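Local atomic coordinates of BauA (Acinetobacter baumannii, PDB entry 6HCP), a protein that probably acts as the TonB-dependent outer-membrane receptor that takes up ferric preacinetobactin, a siderophore complex. Residues Thr464-Leu470 with Ala482-Leu488; Gln508-Glu514 with Ala530-Pro536. One frame throughout, in Å; residues are numbered along the deposited sequence.

Contact 1 (Thr464-Leu470 with Ala482-Leu488); sequences TTPGVAL and ANYIEGL. With C8E ((hydroxyethyloxy)tri(ethyloxy)octane), chain B; C8E ((hydroxyethyloxy)tri(ethyloxy)octane), chain C.
E486 reaches across from 482-488 to T465 and P466. Its CB starts 3.2 Å from T465 OG1, and its CG lies alongside the same hydroxyl as the two side chains pass each other head to tail. The chain is extended at chi2 (-179°), which carries CD on to 3.7 Å from P466 CD. At the tip each carboxylate oxygen accepts a hydrogen bond from a hydroxyl. T465 OG1 donates to E486 OE1 at 2.7 Å, on the anti side and 32° out of the carboxylate plane. Y484 OH donates to the anti lone pair of E486 OE2, at 2.6 Å. These two grips should limit rotation of the buried carboxylate. The strands part here, and water 1 fills in: it donates to T465 OG1 and P466 O and accepts from E486 N. Farther along the antiparallel pairing is regular. V468 with Y484 and L470 with A482 are hydrogen-bonded pairs, with A469 and N483 between them as a non-hydrogen-bonded pair. V468 CG1 packs on Y484 CB at 3.9 Å. C2 of the detergent of chain C lies 3.9 Å above one face of the Y484 ring, near the rim. The hairpin sits between strand 436-451, which bonds to 464-470, and strand 508-520, which bonds to 482-488. Helix 146-149 packs against T465, I485 and L488.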
ATOM      1  N   THR A 464      18.960 -49.446  18.435  1.00 26.45           N
ATOM      2  CA  THR A 464      20.270 -49.256  17.826  1.00 26.34           C
ATOM      3  C   THR A 464      20.069 -48.795  16.386  1.00 25.82           C
ATOM      4  O   THR A 464      19.285 -49.400  15.659  1.00 28.17           O
ATOM      5  CB  THR A 464      21.099 -50.551  17.851  1.00 26.29           C
ATOM      6  OG1 THR A 464      21.135 -51.028  19.194  1.00 28.29           O
ATOM      7  CG2 THR A 464      22.511 -50.337  17.366  1.00 28.37           C
ATOM      8  N   THR A 465      20.729 -47.672  16.037  1.00 25.89           N
ATOM      9  CA  THR A 465      20.516 -46.993  14.792  1.00 26.52           C
ATOM     10  C   THR A 465      21.841 -46.893  14.035  1.00 27.01           C
ATOM     11  O   THR A 465      22.797 -46.302  14.512  1.00 27.08           O
ATOM     12  CB  THR A 465      19.845 -45.629  15.025  1.00 29.30           C
ATOM     13  OG1 THR A 465      19.507 -45.117  13.743  1.00 29.98           O
ATOM     14  CG2 THR A 465      20.686 -44.639  15.798  1.00 28.75           C
ATOM     15  N   PRO A 466      21.897 -47.364  12.783  1.00 27.26           N
ATOM     16  CA  PRO A 466      23.098 -47.198  11.966  1.00 31.23           C
ATOM     17  C   PRO A 466      22.996 -45.964  11.059  1.00 32.75           C
ATOM     18  O   PRO A 466      21.899 -45.458  10.825  1.00 29.00           O
ATOM     19  CB  PRO A 466      23.090 -48.475  11.124  1.00 30.06           C
ATOM     20  CG  PRO A 466      21.608 -48.725  10.886  1.00 32.22           C
ATOM     21  CD  PRO A 466      20.904 -48.231  12.138  1.00 31.86           C
ATOM     22  N   GLY A 467      24.132 -45.572  10.479  1.00 28.71           N
ATOM     23  CA  GLY A 467      24.158 -44.604   9.399  1.00 28.54           C
ATOM     24  C   GLY A 467      25.343 -44.872   8.491  1.00 28.19           C
ATOM     25  O   GLY A 467      26.380 -45.404   8.949  1.00 27.79           O
ATOM     26  N   VAL A 468      25.156 -44.607   7.199  1.00 26.46           N
ATOM     27  CA  VAL A 468      26.241 -44.704   6.248  1.00 28.20           C
ATOM     28  C   VAL A 468      26.086 -43.580   5.221  1.00 29.17           C
ATOM     29  O   VAL A 468      24.980 -43.214   4.836  1.00 27.15           O
ATOM     30  CB  VAL A 468      26.275 -46.085   5.579  1.00 35.09           C
ATOM     31  CG1 VAL A 468      24.953 -46.431   4.927  1.00 36.95           C
ATOM     32  CG2 VAL A 468      27.399 -46.194   4.558  1.00 33.38           C
ATOM     33  N   ALA A 469      27.205 -42.967   4.857  1.00 27.72           N
ATOM     34  CA  ALA A 469      27.191 -41.913   3.870  1.00 28.59           C
ATOM     35  C   ALA A 469      28.450 -42.026   2.999  1.00 32.91           C
ATOM     36  O   ALA A 469      29.522 -42.385   3.480  1.00 32.26           O
ATOM     37  CB  ALA A 469      27.136 -40.577   4.560  1.00 30.17           C
ATOM     38  N   LEU A 470      28.293 -41.708   1.719  1.00 29.19           N
ATOM     39  CA  LEU A 470      29.386 -41.759   0.766  1.00 31.26           C
ATOM     40  C   LEU A 470      29.427 -40.432   0.019  1.00 31.23           C
ATOM     41  O   LEU A 470      28.398 -39.970  -0.494  1.00 32.14           O
ATOM     42  CB  LEU A 470      29.147 -42.927  -0.195  1.00 33.21           C
ATOM     43  CG  LEU A 470      30.170 -43.085  -1.314  1.00 37.16           C
ATOM     44  CD1 LEU A 470      31.560 -43.297  -0.729  1.00 35.71           C
ATOM     45  CD2 LEU A 470      29.769 -44.232  -2.229  1.00 38.28           C
ATOM     46  N   ALA A 482      25.576 -39.772  -1.212  1.00 29.26           N
ATOM     47  CA  ALA A 482      24.416 -40.577  -0.855  1.00 29.12           C
ATOM     48  C   ALA A 482      24.473 -40.867   0.642  1.00 27.40           C
ATOM     49  O   ALA A 482      25.562 -40.874   1.249  1.00 28.85           O
ATOM     50  CB  ALA A 482      24.411 -41.843  -1.660  1.00 31.07           C
ATOM     51  N   ASN A 483      23.299 -41.068   1.251  1.00 26.90           N
ATOM     52  CA  ASN A 483      23.299 -41.468   2.644  1.00 26.46           C
ATOM     53  C   ASN A 483      22.097 -42.376   2.923  1.00 24.81           C
ATOM     54  O   ASN A 483      21.106 -42.394   2.206  1.00 25.77           O
ATOM     55  CB  ASN A 483      23.386 -40.270   3.597  1.00 24.84           C
ATOM     56  CG  ASN A 483      22.139 -39.409   3.623  1.00 30.57           C
ATOM     57  OD1 ASN A 483      21.044 -39.919   3.882  1.00 26.35           O
ATOM     58  ND2 ASN A 483      22.293 -38.126   3.320  1.00 28.23           N
ATOM     59  N   TYR A 484      22.260 -43.162   3.977  1.00 27.38           N
ATOM     60  CA  TYR A 484      21.165 -43.804   4.676  1.00 25.49           C
ATOM     61  C   TYR A 484      21.335 -43.456   6.140  1.00 25.11           C
ATOM     62  O   TYR A 484      22.427 -43.621   6.695  1.00 27.35           O
ATOM     63  CB  TYR A 484      21.185 -45.328   4.517  1.00 28.11           C
ATOM     64  CG  TYR A 484      20.180 -46.036   5.399  1.00 27.12           C
ATOM     65  CD1 TYR A 484      18.889 -46.260   4.954  1.00 29.48           C
ATOM     66  CD2 TYR A 484      20.469 -46.328   6.722  1.00 28.61           C
ATOM     67  CE1 TYR A 484      17.937 -46.846   5.770  1.00 30.58           C
ATOM     68  CE2 TYR A 484      19.504 -46.846   7.576  1.00 32.54           C
ATOM     69  CZ  TYR A 484      18.243 -47.139   7.090  1.00 28.96           C
ATOM     70  OH  TYR A 484      17.284 -47.659   7.918  1.00 30.05           O
ATOM     71  N   ILE A 485      20.274 -42.915   6.745  1.00 26.09           N
ATOM     72  CA  ILE A 485      20.324 -42.537   8.144  1.00 24.23           C
ATOM     73  C   ILE A 485      18.894 -42.555   8.701  1.00 22.16           C
ATOM     74  O   ILE A 485      17.915 -42.507   7.959  1.00 23.81           O
ATOM     75  CB  ILE A 485      21.028 -41.175   8.289  1.00 24.29           C
ATOM     76  CG1 ILE A 485      21.392 -40.841   9.731  1.00 26.48           C
ATOM     77  CG2 ILE A 485      20.211 -40.067   7.640  1.00 25.05           C
ATOM     78  CD1 ILE A 485      22.409 -39.718   9.864  1.00 29.24           C
ATOM     79  N   GLU A 486      18.787 -42.667  10.014  1.00 24.86           N
ATOM     80  CA  GLU A 486      17.503 -42.828  10.664  1.00 24.38           C
ATOM     81  C   GLU A 486      17.254 -41.644  11.596  1.00 22.67           C
ATOM     82  O   GLU A 486      18.157 -40.918  11.944  1.00 26.22           O
ATOM     83  CB  GLU A 486      17.468 -44.156  11.424  1.00 26.58           C
ATOM     84  CG  GLU A 486      17.746 -45.352  10.529  1.00 25.60           C
ATOM     85  CD  GLU A 486      17.700 -46.713  11.221  1.00 27.83           C
ATOM     86  OE1 GLU A 486      17.789 -46.757  12.463  1.00 29.18           O
ATOM     87  OE2 GLU A 486      17.527 -47.728  10.491  1.00 28.86           O
ATOM     88  N   GLY A 487      15.989 -41.501  11.992  1.00 23.86           N
ATOM     89  CA  GLY A 487      15.587 -40.682  13.104  1.00 24.19           C
ATOM     90  C   GLY A 487      14.787 -41.499  14.097  1.00 25.37           C
ATOM     91  O   GLY A 487      14.157 -42.512  13.728  1.00 26.96           O
ATOM     92  N   LEU A 488      14.877 -41.113  15.370  1.00 24.07           N
ATOM     93  CA  LEU A 488      14.222 -41.870  16.426  1.00 24.59           C
ATOM     94  C   LEU A 488      13.157 -41.007  17.102  1.00 25.03           C
ATOM     95  O   LEU A 488      13.347 -39.816  17.346  1.00 25.21           O
ATOM     96  CB  LEU A 488      15.266 -42.349  17.435  1.00 25.68           C
ATOM     97  CG  LEU A 488      16.273 -43.384  16.920  1.00 24.64           C
ATOM     98  CD1 LEU A 488      17.251 -43.764  18.029  1.00 27.32           C
ATOM     99  CD2 LEU A 488      15.578 -44.609  16.379  1.00 26.45           C
TER
HETATM  100  C1  C8E B 830       9.434 -37.236  -6.652  1.00 63.96           C
HETATM  101  C2  C8E B 830      10.514 -37.626  -5.662  1.00 62.74           C
HETATM  102  C3  C8E B 830      11.567 -38.560  -6.255  1.00 63.03           C
HETATM  103  C4  C8E B 830      12.344 -39.323  -5.187  1.00 52.66           C
HETATM  104  C5  C8E B 830      12.292 -40.821  -5.460  1.00 63.19           C
HETATM  105  C6  C8E B 830      13.095 -41.597  -4.427  1.00 68.72           C
HETATM  106  C7  C8E B 830      14.453 -40.949  -4.153  1.00 64.97           C
HETATM  107  C8  C8E B 830      15.375 -41.910  -3.410  1.00 63.00           C
HETATM  108  O9  C8E B 830      16.704 -41.402  -3.450  1.00 55.86           O
HETATM  109  C10 C8E B 830      17.603 -42.188  -2.658  1.00 61.03           C
HETATM  110  C11 C8E B 830      18.446 -43.135  -3.527  1.00 87.77           C
HETATM  111  O12 C8E B 830      19.427 -43.833  -2.736  1.00 92.53           O
HETATM  112  C13 C8E B 830      20.549 -44.320  -3.479  1.00 72.16           C
HETATM  113  C14 C8E B 830      21.713 -44.569  -2.528  1.00 73.75           C
HETATM  114  O15 C8E B 830      21.286 -44.522  -1.158  1.00 70.54           O
HETATM  115  C16 C8E B 830      21.454 -45.777  -0.482  1.00 75.86           C
HETATM  116  C17 C8E B 830      22.283 -45.630   0.790  1.00 63.16           C
HETATM  117  O18 C8E B 830      23.641 -45.262   0.500  1.00 63.87           O
HETATM  118  C19 C8E B 830      24.524 -46.386   0.456  1.00 73.15           C
HETATM  119  C20 C8E B 830      25.963 -45.900   0.482  1.00 64.51           C
HETATM  120  O21 C8E B 830      25.915 -44.581   1.028  1.00 60.24           O
HETATM  121  C1  C8E C 826      19.303 -51.334   6.448  1.00 65.60           C
HETATM  122  C2  C8E C 826      20.443 -50.389   6.137  1.00 64.08           C
HETATM  123  C3  C8E C 826      21.507 -50.505   7.217  1.00 59.52           C
HETATM  124  C4  C8E C 826      22.696 -49.578   6.969  1.00 57.29           C
HETATM  125  C5  C8E C 826      23.991 -50.287   7.336  1.00 53.56           C
HETATM  126  C6  C8E C 826      25.016 -49.399   7.998  1.00 45.19           C
HETATM  127  C7  C8E C 826      25.648 -50.134   9.149  1.00 43.80           C
HETATM  128  C8  C8E C 826      26.919 -49.448   9.531  1.00 42.43           C
HETATM  129  O9  C8E C 826      27.316 -49.964  10.785  1.00 44.99           O
HETATM  130  C10 C8E C 826      28.695 -50.260  10.886  1.00 50.44           C
HETATM  131  C11 C8E C 826      29.156 -50.182  12.330  1.00 49.72           C
HETATM  132  O12 C8E C 826      30.328 -49.355  12.406  1.00 62.57           O
HETATM  133  C13 C8E C 826      31.467 -49.943  13.027  1.00 66.92           C
HETATM  134  C14 C8E C 826      32.234 -48.851  13.767  1.00 81.86           C
HETATM  135  O15 C8E C 826      32.476 -47.730  12.914  1.00 78.39           O
HETATM  136  O   HOH W   1      20.866 -43.268  12.138  1.00 27.01           O

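Contact 2 (Gln508-Glu514 with Ala530-Pro536); sequences QKTKQQE and AFEITKP. With C8E ((hydroxyethyloxy)tri(ethyloxy)octane), chain B; EDO (1,2-ethanediol), chain S.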
ATOM      1  N   GLN A 508      11.091 -45.572  17.728  1.00 23.48           N
ATOM      2  CA  GLN A 508      10.585 -45.856  16.409  1.00 25.51           C
ATOM      3  C   GLN A 508      11.495 -45.223  15.346  1.00 25.99           C
ATOM      4  O   GLN A 508      11.891 -44.050  15.467  1.00 24.32           O
ATOM      5  CB  GLN A 508       9.161 -45.308  16.305  1.00 25.98           C
ATOM      6  CG  GLN A 508       8.199 -45.970  17.286  1.00 27.86           C
ATOM      7  CD  GLN A 508       7.920 -47.383  16.840  1.00 24.87           C
ATOM      8  OE1 GLN A 508       7.219 -47.608  15.862  1.00 29.67           O
ATOM      9  NE2 GLN A 508       8.408 -48.347  17.619  1.00 28.37           N
ATOM     10  N   LYS A 509      11.822 -46.008  14.313  1.00 23.46           N
ATOM     11  CA  LYS A 509      12.821 -45.609  13.325  1.00 26.54           C
ATOM     12  C   LYS A 509      12.165 -44.974  12.097  1.00 24.07           C
ATOM     13  O   LYS A 509      11.594 -45.660  11.237  1.00 23.83           O
ATOM     14  CB  LYS A 509      13.688 -46.793  12.906  1.00 27.77           C
ATOM     15  CG  LYS A 509      14.562 -47.355  14.002  1.00 28.45           C
ATOM     16  CD  LYS A 509      15.234 -48.665  13.632  1.00 26.81           C
ATOM     17  CE  LYS A 509      16.228 -49.078  14.696  1.00 31.93           C
ATOM     18  NZ  LYS A 509      16.947 -50.331  14.335  1.00 35.10           N
ATOM     19  N   THR A 510      12.408 -43.667  11.948  1.00 22.70           N
ATOM     20  CA  THR A 510      12.269 -42.979  10.687  1.00 23.34           C
ATOM     21  C   THR A 510      13.506 -43.322   9.848  1.00 25.20           C
ATOM     22  O   THR A 510      14.601 -43.368  10.389  1.00 25.66           O
ATOM     23  CB  THR A 510      12.132 -41.467  10.931  1.00 23.31           C
ATOM     24  OG1 THR A 510      10.886 -41.206  11.588  1.00 24.81           O
ATOM     25  CG2 THR A 510      12.232 -40.663   9.654  1.00 25.40           C
ATOM     26  N   LYS A 511      13.321 -43.546   8.546  1.00 22.45           N
ATOM     27  CA  LYS A 511      14.437 -44.001   7.695  1.00 24.63           C
ATOM     28  C   LYS A 511      14.509 -43.136   6.446  1.00 24.05           C
ATOM     29  O   LYS A 511      13.525 -42.987   5.727  1.00 24.30           O
ATOM     30  CB  LYS A 511      14.254 -45.464   7.277  1.00 24.57           C
ATOM     31  CG  LYS A 511      14.165 -46.436   8.449  1.00 25.49           C
ATOM     32  CD  LYS A 511      13.920 -47.882   8.058  1.00 30.57           C
ATOM     33  CE  LYS A 511      14.098 -48.791   9.261  1.00 33.49           C
ATOM     34  NZ  LYS A 511      13.628 -50.168   8.978  1.00 38.84           N
ATOM     35  N   GLN A 512      15.716 -42.644   6.175  1.00 22.92           N
ATOM     36  CA  GLN A 512      16.000 -41.835   5.000  1.00 23.95           C
ATOM     37  C   GLN A 512      17.024 -42.536   4.101  1.00 24.30           C
ATOM     38  O   GLN A 512      18.055 -43.014   4.560  1.00 26.00           O
ATOM     39  CB  GLN A 512      16.581 -40.490   5.423  1.00 23.45           C
ATOM     40  CG  GLN A 512      17.067 -39.657   4.250  1.00 27.71           C
ATOM     41  CD  GLN A 512      17.528 -38.295   4.707  1.00 28.14           C
ATOM     42  OE1 GLN A 512      16.713 -37.399   4.939  1.00 27.15           O
ATOM     43  NE2 GLN A 512      18.829 -38.169   4.945  1.00 23.89           N
ATOM     44  N   GLN A 513      16.756 -42.484   2.804  1.00 25.63           N
ATOM     45  CA  GLN A 513      17.790 -42.615   1.781  1.00 27.14           C
ATOM     46  C   GLN A 513      17.827 -41.324   0.975  1.00 25.24           C
ATOM     47  O   GLN A 513      16.767 -40.791   0.623  1.00 26.45           O
ATOM     48  CB  GLN A 513      17.456 -43.771   0.838  1.00 31.09           C
ATOM     49  CG  GLN A 513      17.594 -45.134   1.479  1.00 40.27           C
ATOM     50  CD  GLN A 513      17.286 -46.218   0.473  1.00 52.16           C
ATOM     51  OE1 GLN A 513      17.941 -46.337  -0.561  1.00 52.44           O
ATOM     52  NE2 GLN A 513      16.180 -46.899   0.692  1.00 43.95           N
ATOM     53  N   GLU A 514      19.041 -40.897   0.599  1.00 25.36           N
ATOM     54  CA  GLU A 514      19.245 -39.632  -0.090  1.00 26.73           C
ATOM     55  C   GLU A 514      20.360 -39.803  -1.126  1.00 27.60           C
ATOM     56  O   GLU A 514      21.368 -40.448  -0.844  1.00 27.63           O
ATOM     57  CB  GLU A 514      19.585 -38.535   0.917  1.00 25.39           C
ATOM     58  CG  GLU A 514      19.923 -37.200   0.289  1.00 30.37           C
ATOM     59  CD  GLU A 514      20.071 -36.031   1.255  1.00 30.10           C
ATOM     60  OE1 GLU A 514      19.980 -36.257   2.484  1.00 30.43           O
ATOM     61  OE2 GLU A 514      20.310 -34.886   0.758  1.00 30.13           O
ATOM     62  N   ALA A 530      17.647 -35.662  -3.826  1.00 28.35           N
ATOM     63  CA  ALA A 530      16.458 -36.458  -3.848  1.00 28.13           C
ATOM     64  C   ALA A 530      16.473 -37.362  -2.614  1.00 28.62           C
ATOM     65  O   ALA A 530      17.519 -37.873  -2.221  1.00 28.56           O
ATOM     66  CB  ALA A 530      16.396 -37.255  -5.117  1.00 32.60           C
ATOM     67  N   PHE A 531      15.309 -37.546  -2.001  1.00 27.03           N
ATOM     68  CA  PHE A 531      15.242 -38.297  -0.777  1.00 26.28           C
ATOM     69  C   PHE A 531      13.932 -39.072  -0.720  1.00 24.23           C
ATOM     70  O   PHE A 531      12.941 -38.710  -1.328  1.00 23.44           O
ATOM     71  CB  PHE A 531      15.379 -37.372   0.437  1.00 28.01           C
ATOM     72  CG  PHE A 531      14.259 -36.369   0.578  1.00 27.12           C
ATOM     73  CD1 PHE A 531      13.061 -36.711   1.179  1.00 28.51           C
ATOM     74  CD2 PHE A 531      14.420 -35.069   0.134  1.00 27.35           C
ATOM     75  CE1 PHE A 531      12.041 -35.778   1.316  1.00 28.47           C
ATOM     76  CE2 PHE A 531      13.403 -34.140   0.265  1.00 28.19           C
ATOM     77  CZ  PHE A 531      12.219 -34.490   0.878  1.00 28.97           C
ATOM     78  N   GLU A 532      13.965 -40.150   0.060  1.00 26.32           N
ATOM     79  CA  GLU A 532      12.783 -40.847   0.491  1.00 27.35           C
ATOM     80  C   GLU A 532      12.919 -41.088   1.993  1.00 27.91           C
ATOM     81  O   GLU A 532      13.950 -41.595   2.458  1.00 25.47           O
ATOM     82  CB  GLU A 532      12.600 -42.174  -0.251  1.00 27.09           C
ATOM     83  CG  GLU A 532      11.452 -42.994   0.295  1.00 31.08           C
ATOM     84  CD  GLU A 532      11.178 -44.290  -0.459  1.00 37.23           C
ATOM     85  OE1 GLU A 532      10.731 -44.211  -1.616  1.00 35.43           O
ATOM     86  OE2 GLU A 532      11.476 -45.348   0.090  1.00 45.55           O
ATOM     87  N   ILE A 533      11.913 -40.632   2.746  1.00 23.75           N
ATOM     88  CA  ILE A 533      11.945 -40.765   4.194  1.00 25.65           C
ATOM     89  C   ILE A 533      10.631 -41.427   4.611  1.00 27.92           C
ATOM     90  O   ILE A 533       9.572 -40.816   4.409  1.00 31.10           O
ATOM     91  CB  ILE A 533      12.086 -39.404   4.890  1.00 24.02           C
ATOM     92  CG1 ILE A 533      13.355 -38.655   4.481  1.00 27.82           C
ATOM     93  CG2 ILE A 533      11.998 -39.571   6.400  1.00 24.91           C
ATOM     94  CD1 ILE A 533      13.319 -37.171   4.797  1.00 29.34           C
ATOM     95  N   THR A 534      10.727 -42.538   5.345  1.00 23.63           N
ATOM     96  CA  THR A 534       9.559 -43.187   5.919  1.00 25.50           C
ATOM     97  C   THR A 534       9.529 -42.940   7.418  1.00 24.61           C
ATOM     98  O   THR A 534      10.517 -43.145   8.105  1.00 27.62           O
ATOM     99  CB  THR A 534       9.513 -44.689   5.591  1.00 28.88           C
ATOM    100  OG1 THR A 534      10.708 -45.293   6.087  1.00 29.59           O
ATOM    101  CG2 THR A 534       9.376 -44.935   4.107  1.00 29.86           C
ATOM    102  N   LYS A 535       8.333 -42.611   7.929  1.00 24.33           N
ATOM    103  CA  LYS A 535       8.155 -42.361   9.349  1.00 22.47           C
ATOM    104  C   LYS A 535       7.006 -43.228   9.855  1.00 26.00           C
ATOM    105  O   LYS A 535       5.874 -43.131   9.374  1.00 24.20           O
ATOM    106  CB  LYS A 535       7.848 -40.887   9.635  1.00 23.27           C
ATOM    107  CG  LYS A 535       7.671 -40.556  11.111  1.00 24.98           C
ATOM    108  CD  LYS A 535       7.418 -39.051  11.398  1.00 25.63           C
ATOM    109  CE  LYS A 535       7.767 -38.621  12.800  1.00 27.05           C
ATOM    110  NZ  LYS A 535       6.891 -39.232  13.829  1.00 30.74           N
ATOM    111  N   PRO A 536       7.246 -44.051  10.889  1.00 25.55           N
ATOM    112  CA  PRO A 536       6.186 -44.914  11.407  1.00 26.29           C
ATOM    113  C   PRO A 536       5.233 -44.161  12.349  1.00 26.15           C
ATOM    114  O   PRO A 536       5.610 -43.150  12.944  1.00 27.35           O
ATOM    115  CB  PRO A 536       6.930 -46.028  12.161  1.00 28.19           C
ATOM    116  CG  PRO A 536       8.273 -45.428  12.508  1.00 34.05           C
ATOM    117  CD  PRO A 536       8.561 -44.346  11.473  1.00 27.98           C
TER
HETATM  118  C1  C8E B 830       9.434 -37.236  -6.652  1.00 63.96           C
HETATM  119  C2  C8E B 830      10.514 -37.626  -5.662  1.00 62.74           C
HETATM  120  C3  C8E B 830      11.567 -38.560  -6.255  1.00 63.03           C
HETATM  121  C4  C8E B 830      12.344 -39.323  -5.187  1.00 52.66           C
HETATM  122  C5  C8E B 830      12.292 -40.821  -5.460  1.00 63.19           C
HETATM  123  C6  C8E B 830      13.095 -41.597  -4.427  1.00 68.72           C
HETATM  124  C7  C8E B 830      14.453 -40.949  -4.153  1.00 64.97           C
HETATM  125  C8  C8E B 830      15.375 -41.910  -3.410  1.00 63.00           C
HETATM  126  O9  C8E B 830      16.704 -41.402  -3.450  1.00 55.86           O
HETATM  127  C10 C8E B 830      17.603 -42.188  -2.658  1.00 61.03           C
HETATM  128  C11 C8E B 830      18.446 -43.135  -3.527  1.00 87.77           C
HETATM  129  O12 C8E B 830      19.427 -43.833  -2.736  1.00 92.53           O
HETATM  130  C13 C8E B 830      20.549 -44.320  -3.479  1.00 72.16           C
HETATM  131  C14 C8E B 830      21.713 -44.569  -2.528  1.00 73.75           C
HETATM  132  O15 C8E B 830      21.286 -44.522  -1.158  1.00 70.54           O
HETATM  133  C16 C8E B 830      21.454 -45.777  -0.482  1.00 75.86           C
HETATM  134  C17 C8E B 830      22.283 -45.630   0.790  1.00 63.16           C
HETATM  135  O18 C8E B 830      23.641 -45.262   0.500  1.00 63.87           O
HETATM  136  C19 C8E B 830      24.524 -46.386   0.456  1.00 73.15           C
HETATM  137  C20 C8E B 830      25.963 -45.900   0.482  1.00 64.51           C
HETATM  138  O21 C8E B 830      25.915 -44.581   1.028  1.00 60.24           O
HETATM  139  C1  EDO S 816      14.649 -45.494   3.671  1.00 43.62           C
HETATM  140  O1  EDO S 816      14.935 -46.869   3.406  1.00 45.12           O
HETATM  141  C2  EDO S 816      13.714 -45.025   2.595  1.00 40.90           C
HETATM  142  O2  EDO S 816      12.565 -45.877   2.637  1.00 51.86           O
HETATM  143  O   HOH W   2      10.467 -46.220   8.694  1.00 31.89           O
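K511 O is gripped by a hydrogen bond and a CA-H...O contact from 530-536. T534 N gives the hydrogen bond, 2.9 Å long and tilted 19° from the carbonyl plane. I533 CA adds the CA-H...O contact at 3.1 Å. In return K511 N donates to T534 O. Q513 and E532 repeat this exchange, so the two hydrogen-bonded pairs flank the non-hydrogen-bonded pair Q512 and I533. Those two side chains run next to each other in the same direction. Q512 has CG anti to the backbone N (chi1 173°) and an extended chain, and its OE1 comes to 3.4 Å from I533 CD1. Q512 NE2 donates to N483 OD1 of strand 478-489, and Q512 OE1 has a weak hydrogen bond to R107. I533 CG2 also presses on T510 CG2 at 3.4 Å, a tight carbon contact. T510 OG1 touches the aliphatic part of K535 at CG. At the end of the pairing P536 CD sits 3.3 Å from K509 O. Water 2 donates to K509 O and hydrogen-bonds T534 OG1. On the face of K511, Q513, E532 and T534 lies a 1,2-ethanediol, probably from the crystallisation liquor. Q513 NE2 donates to its O1 at 3.0 Å, and its O2 donates to E532 OE2 at 2.8 Å. E532 OE1 forms a salt bridge with R561. On the face of Q512 and I533, E514 is salt-bridged to R107 and hydrogen-bonded to Y481. R107 lies in the range of the plug family. An antiparallel hairpin with one face toward a plug and detergent along the other is characteristic of the TonB-dependent receptor beta-barrel.

In the fold
Contacts 1 and 2 are two successive beta hairpins of the barrel wall. Their centres are about 9 Å apart. They run in series: 464-470 pairs with 482-488 before 508-514 pairs with 530-536. Strands 478-489 and 508-520 are antiparallel neighbours and join the hairpins edge to edge. The seam probably holds hydrogen bonds from T510 N to G487 O and from Q512 N to I485 O. Y484 OH also packs on K511 CD. One detergent molecule, chain B, touches both contacts. Four consecutive strands thus form one continuous patch of wall, with the plug on its inner side and detergent on its outer side, where membrane lipid would be expected.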